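PDB 4ZOH: putative oxidoreductase molybdopterin-binding subunit, which probably serves as the large, molybdopterin-binding subunit of a xanthine dehydrogenase-family oxidoreductase, carrying the pterin cytosine dinucleotide cofactor in an assembly that also holds 2Fe-2S clusters. Local coordinates for residues 129-140 and 312-322; 300-309 and 408-416. All coordinates share one frame; numbering follows the deposited sequence.

Contact 1: 129-140 and 312-322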
loop_
_atom_site.group_PDB
_atom_site.type_symbol
_atom_site.label_atom_id
_atom_site.label_comp_id
_atom_site.label_asym_id
_atom_site.label_seq_id
_atom_site.Cartn_x
_atom_site.Cartn_y
_atom_site.Cartn_z
ATOM N N ILE A 129 -37.783 -19.460 -17.710
ATOM C CA ILE A 129 -36.916 -20.478 -18.266
ATOM C C ILE A 129 -35.806 -19.829 -19.064
ATOM O O ILE A 129 -36.013 -19.340 -20.186
ATOM C CB ILE A 129 -37.665 -21.424 -19.217
ATOM C CG1 ILE A 129 -38.864 -22.138 -18.527
ATOM C CG2 ILE A 129 -36.682 -22.322 -19.980
ATOM C CD1 ILE A 129 -39.697 -22.973 -19.534
ATOM N N TYR A 130 -34.601 -19.919 -18.521
ATOM C CA TYR A 130 -33.399 -19.375 -19.143
ATOM C C TYR A 130 -32.823 -20.273 -20.220
ATOM O O TYR A 130 -32.158 -19.800 -21.161
ATOM C CB TYR A 130 -32.391 -19.112 -18.010
ATOM C CG TYR A 130 -31.054 -18.566 -18.448
ATOM C CD1 TYR A 130 -30.770 -17.185 -18.288
ATOM C CD2 TYR A 130 -30.095 -19.402 -19.041
ATOM C CE1 TYR A 130 -29.556 -16.682 -18.715
ATOM C CE2 TYR A 130 -28.893 -18.905 -19.506
ATOM C CZ TYR A 130 -28.617 -17.549 -19.305
ATOM O OH TYR A 130 -27.384 -17.041 -19.704
ATOM N N TYR A 131 -33.021 -21.579 -20.107
ATOM C CA TYR A 131 -32.388 -22.540 -21.051
ATOM C C TYR A 131 -33.274 -23.768 -21.038
ATOM O O TYR A 131 -33.791 -24.156 -19.976
ATOM C CB TYR A 131 -30.986 -22.940 -20.596
ATOM C CG TYR A 131 -30.384 -24.125 -21.357
ATOM C CD1 TYR A 131 -29.752 -23.952 -22.584
ATOM C CD2 TYR A 131 -30.487 -25.426 -20.848
ATOM C CE1 TYR A 131 -29.178 -25.030 -23.244
ATOM C CE2 TYR A 131 -29.920 -26.522 -21.501
ATOM C CZ TYR A 131 -29.281 -26.323 -22.684
ATOM O OH TYR A 131 -28.737 -27.388 -23.314
ATOM N N HIS A 132 -33.481 -24.366 -22.213
ATOM C CA HIS A 132 -34.338 -25.538 -22.316
ATOM C C HIS A 132 -34.045 -26.241 -23.594
ATOM O O HIS A 132 -34.443 -25.777 -24.628
ATOM C CB HIS A 132 -35.830 -25.250 -22.221
ATOM C CG HIS A 132 -36.677 -26.488 -22.349
ATOM N ND1 HIS A 132 -38.015 -26.452 -22.683
ATOM C CD2 HIS A 132 -36.369 -27.804 -22.204
ATOM C CE1 HIS A 132 -38.501 -27.683 -22.706
ATOM N NE2 HIS A 132 -37.521 -28.520 -22.431
ATOM N N GLU A 133 -33.330 -27.354 -23.487
ATOM C CA GLU A 133 -32.933 -28.184 -24.606
ATOM C C GLU A 133 -33.124 -29.646 -24.173
ATOM O O GLU A 133 -32.872 -30.002 -23.013
ATOM C CB GLU A 133 -31.452 -27.990 -25.020
ATOM C CG GLU A 133 -30.963 -26.730 -25.812
ATOM C CD GLU A 133 -31.999 -25.993 -26.721
ATOM O OE1 GLU A 133 -32.717 -26.600 -27.543
ATOM O OE2 GLU A 133 -32.075 -24.752 -26.625
ATOM N N ARG A 134 -33.531 -30.483 -25.128
ATOM C CA ARG A 134 -33.747 -31.909 -24.948
ATOM C C ARG A 134 -32.461 -32.551 -25.371
ATOM O O ARG A 134 -31.988 -32.316 -26.468
ATOM C CB ARG A 134 -34.953 -32.340 -25.826
ATOM C CG ARG A 134 -35.415 -33.773 -25.692
ATOM C CD ARG A 134 -36.926 -33.916 -25.873
ATOM N NE ARG A 134 -37.393 -34.939 -24.944
ATOM C CZ ARG A 134 -38.369 -34.796 -24.053
ATOM N NH1 ARG A 134 -39.086 -33.688 -23.979
ATOM N NH2 ARG A 134 -38.658 -35.798 -23.239
ATOM N N TRP A 135 -31.829 -33.324 -24.492
ATOM C CA TRP A 135 -30.560 -33.968 -24.835
ATOM C C TRP A 135 -30.821 -35.432 -25.192
ATOM O O TRP A 135 -31.340 -36.172 -24.357
ATOM C CB TRP A 135 -29.579 -33.900 -23.641
ATOM C CG TRP A 135 -28.957 -32.509 -23.433
ATOM C CD1 TRP A 135 -29.631 -31.334 -23.116
ATOM C CD2 TRP A 135 -27.566 -32.166 -23.521
ATOM N NE1 TRP A 135 -28.735 -30.293 -23.047
ATOM C CE2 TRP A 135 -27.465 -30.772 -23.279
ATOM C CE3 TRP A 135 -26.390 -32.898 -23.781
ATOM C CZ2 TRP A 135 -26.231 -30.095 -23.302
ATOM C CZ3 TRP A 135 -25.178 -32.248 -23.810
ATOM C CH2 TRP A 135 -25.094 -30.847 -23.575
ATOM N N LYS A 136 -30.326 -35.845 -26.362
ATOM C CA LYS A 136 -30.595 -37.135 -26.941
ATOM C C LYS A 136 -29.310 -37.704 -27.436
ATOM O O LYS A 136 -28.486 -37.023 -28.048
ATOM C CB LYS A 136 -31.603 -37.033 -28.137
ATOM C CG LYS A 136 -33.051 -36.717 -27.755
ATOM C CD LYS A 136 -33.989 -36.470 -28.949
ATOM C CE LYS A 136 -35.420 -36.235 -28.451
ATOM N NZ LYS A 136 -36.503 -36.208 -29.501
ATOM N N GLY A 137 -29.154 -38.996 -27.217
ATOM C CA GLY A 137 -28.025 -39.677 -27.817
ATOM C C GLY A 137 -28.260 -41.165 -27.882
ATOM O O GLY A 137 -29.141 -41.717 -27.152
ATOM N N GLY A 138 -27.462 -41.807 -28.757
ATOM C CA GLY A 138 -27.557 -43.249 -28.987
ATOM C C GLY A 138 -28.960 -43.586 -29.458
ATOM O O GLY A 138 -29.502 -42.868 -30.272
ATOM N N ASP A 139 -29.563 -44.630 -28.898
ATOM C CA ASP A 139 -30.839 -45.166 -29.399
ATOM C C ASP A 139 -31.700 -45.512 -28.209
ATOM O O ASP A 139 -31.748 -46.682 -27.777
ATOM C CB ASP A 139 -30.557 -46.421 -30.264
ATOM C CG ASP A 139 -31.840 -47.004 -30.952
ATOM O OD1 ASP A 139 -33.007 -46.689 -30.575
ATOM O OD2 ASP A 139 -31.650 -47.816 -31.873
ATOM N N VAL A 140 -32.370 -44.518 -27.664
ATOM C CA VAL A 140 -33.115 -44.664 -26.385
ATOM C C VAL A 140 -34.297 -45.602 -26.521
ATOM O O VAL A 140 -34.685 -46.285 -25.543
ATOM C CB VAL A 140 -33.557 -43.295 -25.745
ATOM C CG1 VAL A 140 -34.666 -42.619 -26.552
ATOM C CG2 VAL A 140 -34.062 -43.468 -24.321
ATOM N N ILE A 312 -26.702 -47.379 -23.915
ATOM C CA ILE A 312 -26.963 -47.495 -25.378
ATOM C C ILE A 312 -27.781 -46.315 -25.908
ATOM O O ILE A 312 -27.523 -45.879 -26.994
ATOM C CB ILE A 312 -27.389 -48.922 -25.868
ATOM C CG1 ILE A 312 -28.780 -49.312 -25.360
ATOM C CG2 ILE A 312 -26.357 -49.989 -25.471
ATOM C CD1 ILE A 312 -29.819 -49.130 -26.442
ATOM N N GLY A 313 -28.727 -45.801 -25.132
ATOM C CA GLY A 313 -29.353 -44.519 -25.485
ATOM C C GLY A 313 -29.824 -43.706 -24.290
ATOM O O GLY A 313 -30.104 -44.272 -23.237
ATOM N N ALA A 314 -29.951 -42.388 -24.456
ATOM C CA ALA A 314 -30.585 -41.562 -23.408
ATOM C C ALA A 314 -31.339 -40.375 -24.001
ATOM O O ALA A 314 -30.989 -39.868 -25.050
ATOM C CB ALA A 314 -29.511 -41.051 -22.425
ATOM N N ASP A 315 -32.275 -39.871 -23.255
ATOM C CA ASP A 315 -33.100 -38.798 -23.702
ATOM C C ASP A 315 -33.415 -37.960 -22.458
ATOM O O ASP A 315 -34.258 -38.365 -21.690
ATOM C CB ASP A 315 -34.403 -39.380 -24.340
ATOM C CG ASP A 315 -35.376 -38.275 -24.895
ATOM O OD1 ASP A 315 -35.287 -37.088 -24.481
ATOM O OD2 ASP A 315 -36.241 -38.597 -25.751
ATOM N N ILE A 316 -32.746 -36.801 -22.272
ATOM C CA ILE A 316 -32.914 -35.971 -21.030
ATOM C C ILE A 316 -33.392 -34.579 -21.370
ATOM O O ILE A 316 -32.819 -33.889 -22.183
ATOM C CB ILE A 316 -31.576 -35.832 -20.216
ATOM C CG1 ILE A 316 -31.020 -37.255 -19.900
ATOM C CG2 ILE A 316 -31.797 -35.007 -18.927
ATOM C CD1 ILE A 316 -31.770 -37.990 -18.804
ATOM N N ASP A 317 -34.443 -34.173 -20.717
ATOM C CA ASP A 317 -35.054 -32.918 -21.025
ATOM C C ASP A 317 -34.471 -31.959 -19.972
ATOM O O ASP A 317 -34.806 -32.076 -18.781
ATOM C CB ASP A 317 -36.605 -33.047 -20.940
ATOM C CG ASP A 317 -37.356 -31.745 -21.400
ATOM O OD1 ASP A 317 -36.839 -31.037 -22.266
ATOM O OD2 ASP A 317 -38.479 -31.463 -20.908
ATOM N N ALA A 318 -33.544 -31.076 -20.400
ATOM C CA ALA A 318 -32.854 -30.100 -19.451
ATOM C C ALA A 318 -33.463 -28.684 -19.350
ATOM O O ALA A 318 -33.548 -27.970 -20.347
ATOM C CB ALA A 318 -31.355 -30.007 -19.766
ATOM N N TYR A 319 -33.866 -28.306 -18.153
ATOM C CA TYR A 319 -34.269 -26.947 -17.803
ATOM C C TYR A 319 -33.288 -26.206 -16.854
ATOM O O TYR A 319 -32.836 -26.787 -15.851
ATOM C CB TYR A 319 -35.598 -26.974 -17.062
ATOM C CG TYR A 319 -36.766 -27.373 -17.906
ATOM C CD1 TYR A 319 -37.053 -28.757 -18.106
ATOM C CD2 TYR A 319 -37.606 -26.400 -18.514
ATOM C CE1 TYR A 319 -38.118 -29.158 -18.881
ATOM C CE2 TYR A 319 -38.714 -26.801 -19.297
ATOM C CZ TYR A 319 -38.942 -28.173 -19.472
ATOM O OH TYR A 319 -39.969 -28.657 -20.191
ATOM N N ALA A 320 -32.972 -24.938 -17.179
ATOM C CA ALA A 320 -32.352 -24.023 -16.242
ATOM C C ALA A 320 -33.344 -22.881 -16.049
ATOM O O ALA A 320 -33.620 -22.105 -16.969
ATOM C CB ALA A 320 -30.973 -23.551 -16.771
ATOM N N VAL A 321 -33.828 -22.740 -14.832
ATOM C CA VAL A 321 -34.925 -21.889 -14.535
ATOM C C VAL A 321 -34.556 -20.872 -13.490
ATOM O O VAL A 321 -33.977 -21.287 -12.511
ATOM C CB VAL A 321 -36.087 -22.719 -13.916
ATOM C CG1 VAL A 321 -37.427 -21.975 -14.069
ATOM C CG2 VAL A 321 -36.221 -24.039 -14.646
ATOM N N HIS A 322 -35.003 -19.597 -13.621
ATOM C CA HIS A 322 -34.889 -18.576 -12.531
ATOM C C HIS A 322 -35.836 -18.803 -11.397
ATOM O O HIS A 322 -36.928 -19.334 -11.613
ATOM C CB HIS A 322 -35.178 -17.164 -13.087
ATOM C CG HIS A 322 -34.221 -16.757 -14.151
ATOM N ND1 HIS A 322 -32.880 -16.557 -13.887
ATOM C CD2 HIS A 322 -34.377 -16.583 -15.479
ATOM C CE1 HIS A 322 -32.262 -16.220 -15.011
ATOM N NE2 HIS A 322 -33.146 -16.214 -15.992
#
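H132 reaches diagonally across two antiparallel strands to D317, which sits opposite R134, in a histidine-carboxylate hydrogen bond: H132 NE2 donates to D317 OD1 at 2.6 Å, in the imidazole plane, though the nitrogen stands somewhat out of the carboxylate plane on the syn side. Next along the same face, R134 NE forms a salt bridge with the syn lone pair of D315 OD1 at 3.0 Å, their planes at 89°. The same guanidinium turns a face to D317 instead, NH1 lying 3.8 Å from D317 OD2, a long pairing of charges that no N-H points along. With CG anti to the backbone N (chi1 179°), the H132 ring is laid over Y319 in a face-to-face stack, centroids 3.8 Å apart, while I129 CD1 meets the edge of the tyrosine. Replacing H132 by an alanine is likely to leave D317 OD1 without this donor and to uncover the Y319 face it stacks on.

On the other face, Y131 CB packs on A320 CB, and Y131 CE2 and W135 CD1 come close to A318 CB, methyls small enough to let the rings approach the strand; W135 NE1 also donates to Y131 OH at 2.9 Å. The ladder runs from G137-A314 to a classic beta bulge, where Y130 N and Y131 N both bond to A320 O. G138 ends it: a side chain there would collide with I312 O. Strand 129-138 thus edges the five-stranded sheet with one face rich in charged and hydrogen-bonding groups; the other, mainly aromatic and small aliphatic apart from exposed E133, suits burial against helix 288-304.

Contact 2: 300-309 and 408-416; sequences STVRMLPGIY and VSSYIEITA
M304 reaches I412 and I414 with the end of its side chain: CE comes to 3.3 Å from I412 O and also touches I412 CG2, while SD rests 4.1 Å from I414 CG2. Bends at chi2 (-62°) and chi3 (-64°) fold the thioether across the strand side, a shape that a flexible, unbranched methionine takes readily. I414 extends CD1 to the edge of the R303 guanidinium, 3.4 Å from NH1, and toward S300 OG.

Further along, I308 CG2 packs on I412 CB at 3.7 Å, and its other branch sends CD1 to S410 OG at 3.5 Å. That hydroxyl is hydrogen-bonded to G569 O, which satisfies the buried serine beside the isoleucine methyl. One water joins the backbones, accepting from I308 N at 3.0 Å and donating to S410 O.

The contact brings the C-terminal end of helix 288-304 and the turns after it against strand 405-412, an outermost strand of a four-stranded sheet, and the loop residues that follow it, and so joins the two molybdopterin cofactor-binding regions of the subunit. A type I turn from M304 to G307 and a type II' turn from P306 to Y309 swing I308 into place; G307 (phi 57°) holds the second position of the type II' turn, whose positive phi suits a residue without a side chain.

Behind this layer, Y309 OH bonds to E344 and G307 O accepts from Y380 OH. E413 turns away from the helix: its OE1 accepts from I414 N at 2.8 Å, met from above the carboxylate plane, and forms a salt bridge with R336.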
loop_
_atom_site.group_PDB
_atom_site.type_symbol
_atom_site.label_atom_id
_atom_site.label_comp_id
_atom_site.label_asym_id
_atom_site.label_seq_id
_atom_site.Cartn_x
_atom_site.Cartn_y
_atom_site.Cartn_z
ATOM N N SER A 300 -22.910 -29.303 -18.262
ATOM C CA SER A 300 -21.919 -30.259 -17.734
ATOM C C SER A 300 -22.638 -31.390 -17.017
ATOM O O SER A 300 -22.306 -32.564 -17.255
ATOM C CB SER A 300 -20.975 -29.529 -16.777
ATOM O OG SER A 300 -20.179 -28.675 -17.541
ATOM N N THR A 301 -23.660 -31.045 -16.211
ATOM C CA THR A 301 -24.426 -32.043 -15.522
ATOM C C THR A 301 -25.062 -33.071 -16.503
ATOM O O THR A 301 -24.871 -34.301 -16.332
ATOM C CB THR A 301 -25.545 -31.402 -14.751
ATOM O OG1 THR A 301 -25.003 -30.439 -13.852
ATOM C CG2 THR A 301 -26.382 -32.452 -13.995
ATOM N N VAL A 302 -25.774 -32.576 -17.537
ATOM C CA VAL A 302 -26.412 -33.482 -18.512
ATOM C C VAL A 302 -25.345 -34.282 -19.226
ATOM O O VAL A 302 -25.440 -35.500 -19.318
ATOM C CB VAL A 302 -27.331 -32.801 -19.589
ATOM C CG1 VAL A 302 -28.195 -33.880 -20.296
ATOM C CG2 VAL A 302 -28.279 -31.814 -18.953
ATOM N N ARG A 303 -24.310 -33.628 -19.711
ATOM C CA ARG A 303 -23.418 -34.355 -20.563
ATOM C C ARG A 303 -22.623 -35.461 -19.824
ATOM O O ARG A 303 -22.002 -36.301 -20.462
ATOM C CB ARG A 303 -22.541 -33.415 -21.377
ATOM C CG ARG A 303 -21.357 -32.785 -20.656
ATOM C CD ARG A 303 -21.096 -31.412 -21.325
ATOM N NE ARG A 303 -20.444 -31.675 -22.598
ATOM C CZ ARG A 303 -19.142 -31.590 -22.840
ATOM N NH1 ARG A 303 -18.283 -31.149 -21.905
ATOM N NH2 ARG A 303 -18.698 -31.898 -24.055
ATOM N N MET A 304 -22.633 -35.453 -18.492
ATOM C CA MET A 304 -21.808 -36.422 -17.744
ATOM C C MET A 304 -22.638 -37.554 -17.161
ATOM O O MET A 304 -22.056 -38.500 -16.636
ATOM C CB MET A 304 -20.965 -35.770 -16.602
ATOM C CG MET A 304 -20.018 -34.697 -17.106
ATOM S SD MET A 304 -18.770 -35.226 -18.265
ATOM C CE MET A 304 -17.916 -36.330 -17.148
ATOM N N LEU A 305 -23.965 -37.420 -17.191
ATOM C CA LEU A 305 -24.926 -38.517 -16.893
ATOM C C LEU A 305 -24.599 -39.924 -17.439
ATOM O O LEU A 305 -24.923 -40.875 -16.796
ATOM C CB LEU A 305 -26.320 -38.157 -17.400
ATOM C CG LEU A 305 -27.123 -37.198 -16.527
ATOM C CD1 LEU A 305 -28.459 -36.827 -17.173
ATOM C CD2 LEU A 305 -27.362 -37.766 -15.158
ATOM N N PRO A 306 -23.979 -40.065 -18.627
ATOM C CA PRO A 306 -23.680 -41.468 -18.938
ATOM C C PRO A 306 -22.513 -42.072 -18.109
ATOM O O PRO A 306 -22.292 -43.303 -18.137
ATOM C CB PRO A 306 -23.302 -41.430 -20.440
ATOM C CG PRO A 306 -23.796 -40.111 -20.974
ATOM C CD PRO A 306 -23.621 -39.193 -19.766
ATOM N N GLY A 307 -21.736 -41.220 -17.433
ATOM C CA GLY A 307 -20.664 -41.680 -16.585
ATOM C C GLY A 307 -19.660 -42.542 -17.345
ATOM O O GLY A 307 -19.315 -42.275 -18.500
ATOM N N ILE A 308 -19.201 -43.604 -16.689
ATOM C CA ILE A 308 -18.172 -44.497 -17.245
ATOM C C ILE A 308 -18.811 -45.726 -17.920
ATOM O O ILE A 308 -18.090 -46.663 -18.242
ATOM C CB ILE A 308 -17.185 -44.991 -16.114
ATOM C CG1 ILE A 308 -17.961 -45.689 -14.970
ATOM C CG2 ILE A 308 -16.340 -43.829 -15.600
ATOM C CD1 ILE A 308 -17.274 -46.947 -14.462
ATOM N N TYR A 309 -20.141 -45.706 -18.110
ATOM C CA TYR A 309 -20.934 -46.846 -18.582
ATOM C C TYR A 309 -21.190 -46.989 -20.109
ATOM O O TYR A 309 -21.207 -46.011 -20.890
ATOM C CB TYR A 309 -22.211 -46.911 -17.791
ATOM C CG TYR A 309 -21.898 -46.867 -16.330
ATOM C CD1 TYR A 309 -21.118 -47.862 -15.735
ATOM C CD2 TYR A 309 -22.279 -45.789 -15.546
ATOM C CE1 TYR A 309 -20.807 -47.817 -14.400
ATOM C CE2 TYR A 309 -21.974 -45.727 -14.206
ATOM C CZ TYR A 309 -21.203 -46.733 -13.640
ATOM O OH TYR A 309 -20.902 -46.723 -12.293
ATOM N N VAL A 408 -19.479 -47.450 -2.859
ATOM C CA VAL A 408 -18.492 -47.112 -3.877
ATOM C C VAL A 408 -19.119 -46.191 -4.914
ATOM O O VAL A 408 -20.365 -46.157 -5.022
ATOM C CB VAL A 408 -17.840 -48.367 -4.501
ATOM C CG1 VAL A 408 -17.846 -49.508 -3.482
ATOM C CG2 VAL A 408 -18.487 -48.845 -5.767
ATOM N N SER A 409 -18.271 -45.478 -5.675
ATOM C CA SER A 409 -18.739 -44.851 -6.895
ATOM C C SER A 409 -17.545 -44.666 -7.798
ATOM O O SER A 409 -16.374 -44.627 -7.376
ATOM C CB SER A 409 -19.545 -43.516 -6.627
ATOM O OG SER A 409 -18.640 -42.491 -6.266
ATOM N N SER A 410 -17.841 -44.599 -9.069
ATOM C CA SER A 410 -16.825 -44.405 -10.025
ATOM C C SER A 410 -17.160 -43.092 -10.777
ATOM O O SER A 410 -18.343 -42.758 -10.926
ATOM C CB SER A 410 -16.879 -45.563 -10.942
ATOM O OG SER A 410 -15.707 -45.492 -11.662
ATOM N N TYR A 411 -16.151 -42.324 -11.172
ATOM C CA TYR A 411 -16.439 -41.051 -11.761
ATOM C C TYR A 411 -15.584 -40.932 -12.986
ATOM O O TYR A 411 -14.535 -41.589 -13.121
ATOM C CB TYR A 411 -16.187 -39.876 -10.741
ATOM C CG TYR A 411 -14.733 -39.567 -10.568
ATOM C CD1 TYR A 411 -14.094 -38.676 -11.420
ATOM C CD2 TYR A 411 -13.934 -40.269 -9.579
ATOM C CE1 TYR A 411 -12.715 -38.435 -11.308
ATOM C CE2 TYR A 411 -12.568 -40.004 -9.434
ATOM C CZ TYR A 411 -11.971 -39.090 -10.281
ATOM O OH TYR A 411 -10.623 -38.842 -10.202
ATOM N N ILE A 412 -16.040 -40.083 -13.893
ATOM C CA ILE A 412 -15.171 -39.553 -14.955
ATOM C C ILE A 412 -15.482 -38.036 -14.998
ATOM O O ILE A 412 -16.488 -37.642 -14.426
ATOM C CB ILE A 412 -15.390 -40.292 -16.286
ATOM C CG1 ILE A 412 -14.308 -39.884 -17.273
ATOM C CG2 ILE A 412 -16.847 -40.206 -16.767
ATOM C CD1 ILE A 412 -13.812 -40.949 -18.226
ATOM N N GLU A 413 -14.622 -37.204 -15.605
ATOM C CA GLU A 413 -14.605 -35.816 -15.270
ATOM C C GLU A 413 -13.988 -35.082 -16.426
ATOM O O GLU A 413 -13.289 -35.714 -17.229
ATOM C CB GLU A 413 -13.880 -35.631 -13.881
ATOM C CG GLU A 413 -13.029 -34.393 -13.574
ATOM C CD GLU A 413 -13.838 -33.110 -13.384
ATOM O OE1 GLU A 413 -15.017 -33.044 -13.915
ATOM O OE2 GLU A 413 -13.292 -32.161 -12.725
ATOM N N ILE A 414 -14.272 -33.765 -16.545
ATOM C CA ILE A 414 -13.749 -32.951 -17.673
ATOM C C ILE A 414 -12.923 -31.816 -17.102
ATOM O O ILE A 414 -13.353 -31.176 -16.189
ATOM C CB ILE A 414 -14.879 -32.467 -18.641
ATOM C CG1 ILE A 414 -16.142 -32.056 -17.855
ATOM C CG2 ILE A 414 -15.227 -33.602 -19.623
ATOM C CD1 ILE A 414 -17.253 -31.335 -18.659
ATOM N N THR A 415 -11.744 -31.561 -17.653
ATOM C CA THR A 415 -10.849 -30.591 -17.012
ATOM C C THR A 415 -10.022 -29.946 -18.084
ATOM O O THR A 415 -10.017 -30.441 -19.217
ATOM C CB THR A 415 -9.834 -31.298 -16.038
ATOM O OG1 THR A 415 -8.825 -31.955 -16.818
ATOM C CG2 THR A 415 -10.531 -32.252 -15.036
ATOM N N ALA A 416 -9.287 -28.876 -17.705
ATOM C CA ALA A 416 -8.250 -28.252 -18.548
ATOM C C ALA A 416 -8.862 -27.567 -19.798
ATOM O O ALA A 416 -8.423 -27.739 -20.962
ATOM C CB ALA A 416 -7.162 -29.253 -18.920
HETATM O O HOH W 1 -19.509 -42.850 -13.796
#

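How the contacts relate
Contacts 1 and 2 have centres about 16 Å apart and are joined by helix 288-304, whose end belongs to contact 2 and whose other side packs on the strands of contact 1. They touch directly: V302 puts CG1 3.5 Å from W135 CG and CG2 3.7 Å from A318 CB, and L305 CD1 lies 3.8 Å from I316 CG1. V302 and L305 thus meet the sheet of contact 1, whereas M304 and I308 meet 408-416. In contact 2 the E413 side chain is about 7 Å from the bound pterin cytosine dinucleotide. Contact 2 is also closer to the chain centre, about 16 Å from it against 24 Å for contact 1.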